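PDB 3UXF: fimbrial subunit type 1, which polymerises as the major building block of the type 1 fimbriae on the surface of Actinomyces oris. Local coordinates for residues Ser197-Ile209 against Thr294-Val308. Sequence-based numbering, arbitrary orientation.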
# COMPACT_ATOMS: atom_id res chain seq x y z
N SER A 197 -19.62 5.19 -11.84
CA SER A 197 -18.51 6.12 -11.89
C SER A 197 -18.97 7.49 -11.42
O SER A 197 -20.09 7.93 -11.68
CB SER A 197 -17.90 6.21 -13.30
OG SER A 197 -18.88 6.62 -14.26
N GLY A 198 -18.04 8.15 -10.74
CA GLY A 198 -18.30 9.48 -10.22
C GLY A 198 -18.73 9.50 -8.77
O GLY A 198 -18.79 10.56 -8.16
N ARG A 199 -19.07 8.34 -8.21
CA ARG A 199 -19.39 8.27 -6.79
C ARG A 199 -18.09 8.29 -5.97
O ARG A 199 -17.01 7.95 -6.44
CB ARG A 199 -20.15 6.96 -6.50
CG ARG A 199 -21.41 6.77 -7.38
CD ARG A 199 -22.33 7.96 -7.30
NE ARG A 199 -23.14 7.90 -6.08
CZ ARG A 199 -24.09 8.79 -5.75
NH1 ARG A 199 -24.35 9.81 -6.55
NH2 ARG A 199 -24.76 8.65 -4.62
N ASP A 200 -18.24 8.70 -4.71
CA ASP A 200 -17.11 8.87 -3.81
C ASP A 200 -16.30 7.59 -3.64
O ASP A 200 -16.90 6.52 -3.47
CB ASP A 200 -17.64 9.28 -2.44
CG ASP A 200 -18.32 10.66 -2.44
OD1 ASP A 200 -18.20 11.41 -3.43
OD2 ASP A 200 -19.00 10.96 -1.43
N ILE A 201 -14.99 7.71 -3.59
CA ILE A 201 -14.13 6.56 -3.31
C ILE A 201 -13.29 6.91 -2.09
O ILE A 201 -12.85 8.04 -1.96
CB ILE A 201 -13.26 6.22 -4.55
CG1 ILE A 201 -14.14 5.57 -5.64
CG2 ILE A 201 -12.04 5.32 -4.17
CD1 ILE A 201 -13.43 5.33 -6.98
N THR A 202 -13.03 5.96 -1.19
CA THR A 202 -12.26 6.28 0.01
C THR A 202 -10.90 5.59 -0.04
O THR A 202 -10.82 4.39 -0.33
CB THR A 202 -12.95 5.77 1.28
OG1 THR A 202 -14.31 6.25 1.35
CG2 THR A 202 -12.20 6.24 2.52
N TYR A 203 -9.84 6.34 0.23
CA TYR A 203 -8.51 5.74 0.34
C TYR A 203 -8.03 5.74 1.78
O TYR A 203 -8.28 6.70 2.53
CB TYR A 203 -7.51 6.54 -0.50
CG TYR A 203 -7.72 6.41 -2.00
CD1 TYR A 203 -7.68 5.18 -2.63
CD2 TYR A 203 -7.93 7.54 -2.79
CE1 TYR A 203 -7.83 5.04 -3.98
CE2 TYR A 203 -8.08 7.42 -4.17
CZ TYR A 203 -8.04 6.18 -4.76
OH TYR A 203 -8.19 6.06 -6.13
N THR A 204 -7.38 4.65 2.19
CA THR A 204 -6.90 4.55 3.57
C THR A 204 -5.44 4.18 3.50
O THR A 204 -5.08 3.17 2.89
CB THR A 204 -7.66 3.48 4.37
OG1 THR A 204 -9.08 3.70 4.28
CG2 THR A 204 -7.20 3.48 5.85
N ILE A 205 -4.58 5.04 4.05
CA ILE A 205 -3.14 4.83 4.00
C ILE A 205 -2.64 4.56 5.41
O ILE A 205 -2.93 5.31 6.33
CB ILE A 205 -2.41 6.07 3.45
CG1 ILE A 205 -2.97 6.43 2.08
CG2 ILE A 205 -0.90 5.83 3.43
CD1 ILE A 205 -2.66 7.86 1.73
N THR A 206 -1.92 3.46 5.62
CA THR A 206 -1.52 3.09 6.96
C THR A 206 -0.02 2.90 6.98
O THR A 206 0.51 2.10 6.20
CB THR A 206 -2.24 1.78 7.41
OG1 THR A 206 -3.65 1.94 7.24
CG2 THR A 206 -1.99 1.51 8.89
N THR A 207 0.65 3.65 7.83
CA THR A 207 2.13 3.70 7.79
C THR A 207 2.75 3.45 9.17
O THR A 207 2.35 4.07 10.17
CB THR A 207 2.63 5.07 7.28
OG1 THR A 207 1.97 6.12 8.00
CG2 THR A 207 2.29 5.23 5.83
N SER A 208 3.79 2.61 9.21
CA SER A 208 4.55 2.44 10.45
C SER A 208 5.13 3.76 10.95
O SER A 208 5.37 4.70 10.16
CB SER A 208 5.69 1.43 10.23
OG SER A 208 5.15 0.15 10.03
N ILE A 209 5.39 3.81 12.25
CA ILE A 209 5.98 4.98 12.89
C ILE A 209 7.32 4.53 13.50
O ILE A 209 7.37 3.51 14.17
CB ILE A 209 5.07 5.46 14.03
CG1 ILE A 209 3.71 5.92 13.45
CG2 ILE A 209 5.70 6.59 14.78
CD1 ILE A 209 2.63 6.11 14.52
N THR A 294 1.38 0.07 16.03
CA THR A 294 0.91 1.43 16.30
C THR A 294 1.30 2.24 15.09
O THR A 294 2.49 2.42 14.83
CB THR A 294 1.64 1.97 17.52
OG1 THR A 294 1.38 1.08 18.63
CG2 THR A 294 1.18 3.37 17.85
N LYS A 295 0.32 2.71 14.31
CA LYS A 295 0.60 3.24 12.96
C LYS A 295 -0.17 4.52 12.73
O LYS A 295 -1.18 4.78 13.42
CB LYS A 295 0.18 2.22 11.92
CG LYS A 295 1.13 1.01 11.92
CD LYS A 295 0.78 0.07 10.81
CE LYS A 295 1.72 -1.13 10.81
NZ LYS A 295 2.59 -1.17 9.60
N LEU A 296 0.27 5.32 11.77
CA LEU A 296 -0.58 6.46 11.35
C LEU A 296 -1.56 5.96 10.29
O LEU A 296 -1.21 5.17 9.43
CB LEU A 296 0.24 7.64 10.79
CG LEU A 296 -0.51 8.99 10.83
CD1 LEU A 296 -0.60 9.60 12.20
CD2 LEU A 296 0.12 9.99 9.85
N GLN A 297 -2.81 6.42 10.37
CA GLN A 297 -3.78 6.05 9.37
C GLN A 297 -4.38 7.35 8.81
O GLN A 297 -4.97 8.17 9.52
CB GLN A 297 -4.91 5.20 9.98
CG GLN A 297 -5.93 4.76 8.98
CD GLN A 297 -7.20 4.27 9.67
OE1 GLN A 297 -8.04 5.08 10.10
NE2 GLN A 297 -7.32 2.96 9.81
N VAL A 298 -4.22 7.51 7.50
CA VAL A 298 -4.75 8.68 6.80
C VAL A 298 -5.91 8.22 5.91
O VAL A 298 -5.73 7.37 5.05
CB VAL A 298 -3.64 9.33 5.94
CG1 VAL A 298 -4.22 10.39 5.00
CG2 VAL A 298 -2.57 9.97 6.81
N THR A 299 -7.06 8.87 6.05
CA THR A 299 -8.21 8.56 5.17
C THR A 299 -8.37 9.76 4.26
O THR A 299 -8.41 10.90 4.78
CB THR A 299 -9.49 8.35 6.00
OG1 THR A 299 -9.30 7.26 6.90
CG2 THR A 299 -10.66 8.04 5.06
N LEU A 300 -8.39 9.50 2.95
CA LEU A 300 -8.63 10.55 1.94
C LEU A 300 -9.94 10.22 1.29
O LEU A 300 -10.18 9.07 0.89
CB LEU A 300 -7.50 10.60 0.92
CG LEU A 300 -6.12 10.97 1.50
CD1 LEU A 300 -5.06 11.00 0.35
CD2 LEU A 300 -6.18 12.29 2.28
N ASN A 301 -10.81 11.22 1.15
CA ASN A 301 -12.12 10.98 0.56
C ASN A 301 -12.12 11.56 -0.85
O ASN A 301 -12.29 12.78 -1.03
CB ASN A 301 -13.16 11.64 1.45
CG ASN A 301 -13.16 11.06 2.86
OD1 ASN A 301 -13.52 9.87 3.10
ND2 ASN A 301 -12.79 11.90 3.82
N ALA A 302 -11.90 10.70 -1.84
CA ALA A 302 -11.71 11.13 -3.21
C ALA A 302 -13.05 11.43 -3.86
O ALA A 302 -13.96 10.63 -3.81
CB ALA A 302 -10.98 10.07 -3.99
N LYS A 303 -13.14 12.60 -4.48
CA LYS A 303 -14.38 13.03 -5.12
C LYS A 303 -14.10 13.34 -6.56
O LYS A 303 -12.97 13.71 -6.92
CB LYS A 303 -14.82 14.33 -4.46
CG LYS A 303 -15.12 14.24 -2.96
CD LYS A 303 -16.40 13.54 -2.67
CE LYS A 303 -16.87 13.80 -1.22
NZ LYS A 303 -16.12 13.08 -0.11
N PHE A 304 -15.14 13.25 -7.39
CA PHE A 304 -15.02 13.41 -8.83
C PHE A 304 -16.12 14.31 -9.36
O PHE A 304 -17.18 14.41 -8.76
CB PHE A 304 -15.18 12.04 -9.54
CG PHE A 304 -14.22 10.99 -9.01
CD1 PHE A 304 -12.94 10.90 -9.51
CD2 PHE A 304 -14.66 10.10 -8.03
CE1 PHE A 304 -12.05 9.93 -9.00
CE2 PHE A 304 -13.77 9.13 -7.53
CZ PHE A 304 -12.48 9.06 -8.02
N ASP A 305 -15.90 14.89 -10.53
CA ASP A 305 -17.06 15.38 -11.28
C ASP A 305 -17.87 14.16 -11.67
O ASP A 305 -17.29 13.12 -12.04
CB ASP A 305 -16.61 16.11 -12.54
CG ASP A 305 -15.92 17.42 -12.23
OD1 ASP A 305 -16.36 18.11 -11.27
OD2 ASP A 305 -14.96 17.75 -12.95
N ALA A 306 -19.19 14.28 -11.64
CA ALA A 306 -20.05 13.16 -11.99
C ALA A 306 -19.70 12.53 -13.32
O ALA A 306 -19.70 11.30 -13.41
CB ALA A 306 -21.53 13.56 -11.95
N ALA A 307 -19.37 13.32 -14.34
CA ALA A 307 -19.12 12.74 -15.65
C ALA A 307 -17.69 12.35 -15.90
O ALA A 307 -17.29 12.18 -17.05
CB ALA A 307 -19.63 13.68 -16.75
N VAL A 308 -16.91 12.16 -14.82
CA VAL A 308 -15.50 11.81 -14.94
C VAL A 308 -15.28 10.62 -15.86
O VAL A 308 -16.03 9.65 -15.80
CB VAL A 308 -14.90 11.49 -13.57
CG1 VAL A 308 -15.66 10.35 -12.87
CG2 VAL A 308 -13.42 11.15 -13.67
O HOH W 1 -18.49 9.27 -14.79
O HOH W 2 -17.46 11.93 -6.08
O HOH W 3 -15.04 8.79 1.00
O HOH W 4 -10.42 4.88 6.41
O HOH W 5 -5.54 1.01 8.89
O HOH W 6 4.62 1.44 13.76
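The ammonium group of K295 donates to S208 OG, with NZ and OG 2.9 Å apart, and both atoms also bond to S183 OG; G184 N adds a further hydrogen bond to the serine oxygen. The lysine chain reaches this cluster across T206, its CD lying against T206 CG2. From here strands 201-208 and 295-302 run antiparallel, tied by eight backbone hydrogen bonds, among them the nearly linear Y203 N to L300 O (2.8 Å, 170° at the hydrogen).

One face carries T202, T204 and T206 opposite N301, T299 and Q297. With chi1 at -54°, T202 holds its methyl trans to N and presses it against T299 CG2 at a tight 3.5 Å; T204 CG2 meets Q297 CG. Single waters join the three threonine OG1 atoms to N301 OD1, T299 OG1 and Q297 NE2 respectively, while N301 ND2 bonds to T239 OG1. The other face is largely apolar: Y203 CE2 touches A302 CB at 3.9 Å, I205 CD1 meets L300 CD1, and strands 312-321 and 224-229 pack over these side chains. Beyond A302, I201 CD1 lies 3.9 Å from F304 CE2. The backbone ladder thus holds these neighbouring inner strands of a five-stranded antiparallel sheet, with water completing polar bonds on the threonine face and apolar packing securing the other.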